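Local coordinates for protein collagen alpha1(xviii) chain (Mus musculus, PDB 1DY1) that probably yields endostatin, a zinc-binding C-terminal fragment of a basement-membrane collagen thought to restrain angiogenesis, in a C-type-lectin-like fold, at residues N77-V82 and R103-D108. The protein carries 2 engineered substitutions. Numbering follows the deposited sequence.
Sequences NLKDEV and RIFSFD. With ZN (zinc ion), chain B.
In this C-type-lectin-like endostatin fold, the loop between strands 75-76 and 82-84, which holds a type I beta turn from Asn77 to Asp80, lies against the 103-108 loop through Asn77, Glu81, Arg103 and Phe105. The turn is closed by the backbone bond from Asp80 N to Asn77 O, and Asn77 N returns to Glu81 O. Asn77 ties turn and loop together: with CG between its backbone N and carbonyl carbon (chi1 65°), OD1 accepts Glu81 N, while Asn77 ND2 reaches across to Arg103 O at 2.8 Å, somewhat tilted from that carbonyl plane. The second N-H of Asn77 ND2 goes to Glu81 OE1 at 2.9 Å, meeting it from above the carboxylate plane. That carboxylate is gripped side-on by Arg103 in a two-nitrogen salt bridge. Arg103 NE meets the syn lone pair of Glu81 OE1 at 2.9 Å. Arg103 NH2 meets Glu81 OE2 at 2.7 Å. The two groups lie 21° from coplanar. OE1 thus takes two donors, which should stabilise its negative charge.

Phe105 fills the other part of the contact. Its ring edge faces the Asn77 amide, whose plane stands 77° from the ring, and the extended Lys79 chain crosses one face, Lys79 CE sitting 4.1 Å from the centroid of the Phe105 ring in a CH-pi contact. Leu78 CB packs on Phe105 CB, and one water accepts from both Leu78 N and Phe105 N, bridging the backbones. Behind the loop, the side chains of Ile104 and Phe107 reach strands 14-18 and 176-179. At the far end of the turn, Asp80 completes a zinc site with His5, His7 and His15, Asp80 OD1 lying 1.8 Å from the zinc ion.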
loop_
_atom_site.group_PDB
_atom_site.type_symbol
_atom_site.label_atom_id
_atom_site.label_comp_id
_atom_site.label_asym_id
_atom_site.label_seq_id
_atom_site.Cartn_x
_atom_site.Cartn_y
_atom_site.Cartn_z
ATOM N N ASN A 77 -7.139 -7.724 4.806
ATOM C CA ASN A 77 -6.133 -7.163 5.697
ATOM C C ASN A 77 -5.416 -8.300 6.429
ATOM O O ASN A 77 -5.608 -9.463 6.105
ATOM C CB ASN A 77 -6.727 -6.115 6.671
ATOM C CG ASN A 77 -7.723 -6.705 7.665
ATOM O OD1 ASN A 77 -7.701 -7.889 7.945
ATOM N ND2 ASN A 77 -8.588 -5.868 8.201
ATOM N N LEU A 78 -4.548 -7.947 7.369
ATOM C CA LEU A 78 -3.775 -8.916 8.144
ATOM C C LEU A 78 -4.649 -9.924 8.871
ATOM O O LEU A 78 -4.260 -11.078 9.048
ATOM C CB LEU A 78 -2.908 -8.198 9.182
ATOM C CG LEU A 78 -1.881 -9.064 9.911
ATOM C CD1 LEU A 78 -0.865 -9.619 8.916
ATOM C CD2 LEU A 78 -1.191 -8.228 10.979
ATOM N N LYS A 79 -5.815 -9.477 9.316
ATOM C CA LYS A 79 -6.733 -10.343 10.038
ATOM C C LYS A 79 -7.714 -11.044 9.123
ATOM O O LYS A 79 -8.752 -11.536 9.574
ATOM C CB LYS A 79 -7.457 -9.549 11.127
ATOM C CG LYS A 79 -6.484 -9.026 12.161
ATOM C CD LYS A 79 -7.148 -8.309 13.302
ATOM C CE LYS A 79 -6.109 -8.084 14.399
ATOM N NZ LYS A 79 -6.623 -7.346 15.579
ATOM N N ASP A 80 -7.344 -11.128 7.849
ATOM C CA ASP A 80 -8.158 -11.769 6.816
ATOM C C ASP A 80 -9.577 -11.208 6.664
ATOM O O ASP A 80 -10.503 -11.930 6.304
ATOM C CB ASP A 80 -8.174 -13.280 7.006
ATOM C CG ASP A 80 -6.796 -13.893 6.882
ATOM O OD1 ASP A 80 -5.960 -13.378 6.100
ATOM O OD2 ASP A 80 -6.531 -14.905 7.569
ATOM N N GLU A 81 -9.741 -9.923 6.968
ATOM C CA GLU A 81 -11.017 -9.236 6.802
ATOM C C GLU A 81 -10.906 -8.682 5.380
ATOM O O GLU A 81 -9.814 -8.311 4.956
ATOM C CB GLU A 81 -11.151 -8.102 7.825
ATOM C CG GLU A 81 -10.923 -8.569 9.263
ATOM C CD GLU A 81 -11.061 -7.475 10.307
ATOM O OE1 GLU A 81 -10.856 -6.284 9.992
ATOM O OE2 GLU A 81 -11.358 -7.819 11.475
ATOM N N VAL A 82 -12.002 -8.664 4.628
ATOM C CA VAL A 82 -11.964 -8.207 3.240
ATOM C C VAL A 82 -12.029 -6.708 3.105
ATOM O O VAL A 82 -12.816 -6.052 3.784
ATOM C CB VAL A 82 -13.094 -8.842 2.416
ATOM C CG1 VAL A 82 -12.919 -8.561 0.921
ATOM C CG2 VAL A 82 -13.083 -10.303 2.651
ATOM N N ARG A 103 -10.495 -1.822 8.076
ATOM C CA ARG A 103 -9.325 -1.312 8.763
ATOM C C ARG A 103 -8.041 -1.943 8.231
ATOM O O ARG A 103 -8.021 -3.108 7.811
ATOM C CB ARG A 103 -9.483 -1.554 10.262
ATOM C CG ARG A 103 -9.860 -2.975 10.567
ATOM C CD ARG A 103 -10.471 -3.105 11.940
ATOM N NE ARG A 103 -10.663 -4.511 12.263
ATOM C CZ ARG A 103 -10.575 -5.023 13.485
ATOM N NH1 ARG A 103 -10.298 -4.236 14.520
ATOM N NH2 ARG A 103 -10.705 -6.337 13.652
ATOM N N ILE A 104 -6.988 -1.134 8.203
ATOM C CA ILE A 104 -5.682 -1.547 7.722
ATOM C C ILE A 104 -4.709 -1.690 8.880
ATOM O O ILE A 104 -4.535 -0.765 9.662
ATOM C CB ILE A 104 -5.161 -0.524 6.723
ATOM C CG1 ILE A 104 -6.102 -0.506 5.508
ATOM C CG2 ILE A 104 -3.737 -0.848 6.326
ATOM C CD1 ILE A 104 -5.805 0.585 4.497
ATOM N N PHE A 105 -4.095 -2.867 8.991
ATOM C CA PHE A 105 -3.132 -3.162 10.067
ATOM C C PHE A 105 -1.705 -3.156 9.543
ATOM O O PHE A 105 -1.472 -3.412 8.360
ATOM C CB PHE A 105 -3.410 -4.549 10.690
ATOM C CG PHE A 105 -4.741 -4.655 11.398
ATOM C CD1 PHE A 105 -4.880 -4.222 12.714
ATOM C CD2 PHE A 105 -5.854 -5.174 10.748
ATOM C CE1 PHE A 105 -6.109 -4.299 13.371
ATOM C CE2 PHE A 105 -7.075 -5.256 11.392
ATOM C CZ PHE A 105 -7.202 -4.813 12.711
ATOM N N SER A 106 -0.763 -2.822 10.412
ATOM C CA SER A 106 0.655 -2.857 10.066
ATOM C C SER A 106 1.061 -4.333 10.197
ATOM O O SER A 106 0.253 -5.146 10.676
ATOM C CB SER A 106 1.473 -1.995 11.050
ATOM O OG SER A 106 1.116 -2.252 12.405
ATOM N N PHE A 107 2.276 -4.694 9.773
ATOM C CA PHE A 107 2.710 -6.078 9.905
ATOM C C PHE A 107 2.719 -6.484 11.379
ATOM O O PHE A 107 2.374 -7.614 11.713
ATOM C CB PHE A 107 4.091 -6.323 9.282
ATOM C CG PHE A 107 4.074 -6.444 7.768
ATOM C CD1 PHE A 107 3.609 -7.604 7.150
ATOM C CD2 PHE A 107 4.510 -5.391 6.958
ATOM C CE1 PHE A 107 3.581 -7.709 5.750
ATOM C CE2 PHE A 107 4.481 -5.495 5.559
ATOM C CZ PHE A 107 4.017 -6.653 4.961
ATOM N N ASP A 108 3.085 -5.568 12.268
ATOM C CA ASP A 108 3.111 -5.899 13.686
ATOM C C ASP A 108 1.756 -5.846 14.405
ATOM O O ASP A 108 1.700 -5.896 15.621
ATOM C CB ASP A 108 4.211 -5.136 14.446
ATOM C CG ASP A 108 4.001 -3.615 14.487
ATOM O OD1 ASP A 108 2.888 -3.103 14.224
ATOM O OD2 ASP A 108 4.973 -2.907 14.811
HETATM ZN ZN ZN B . -4.378 -14.232 6.075
HETATM O O HOH W 1 -3.591 -4.858 6.952
#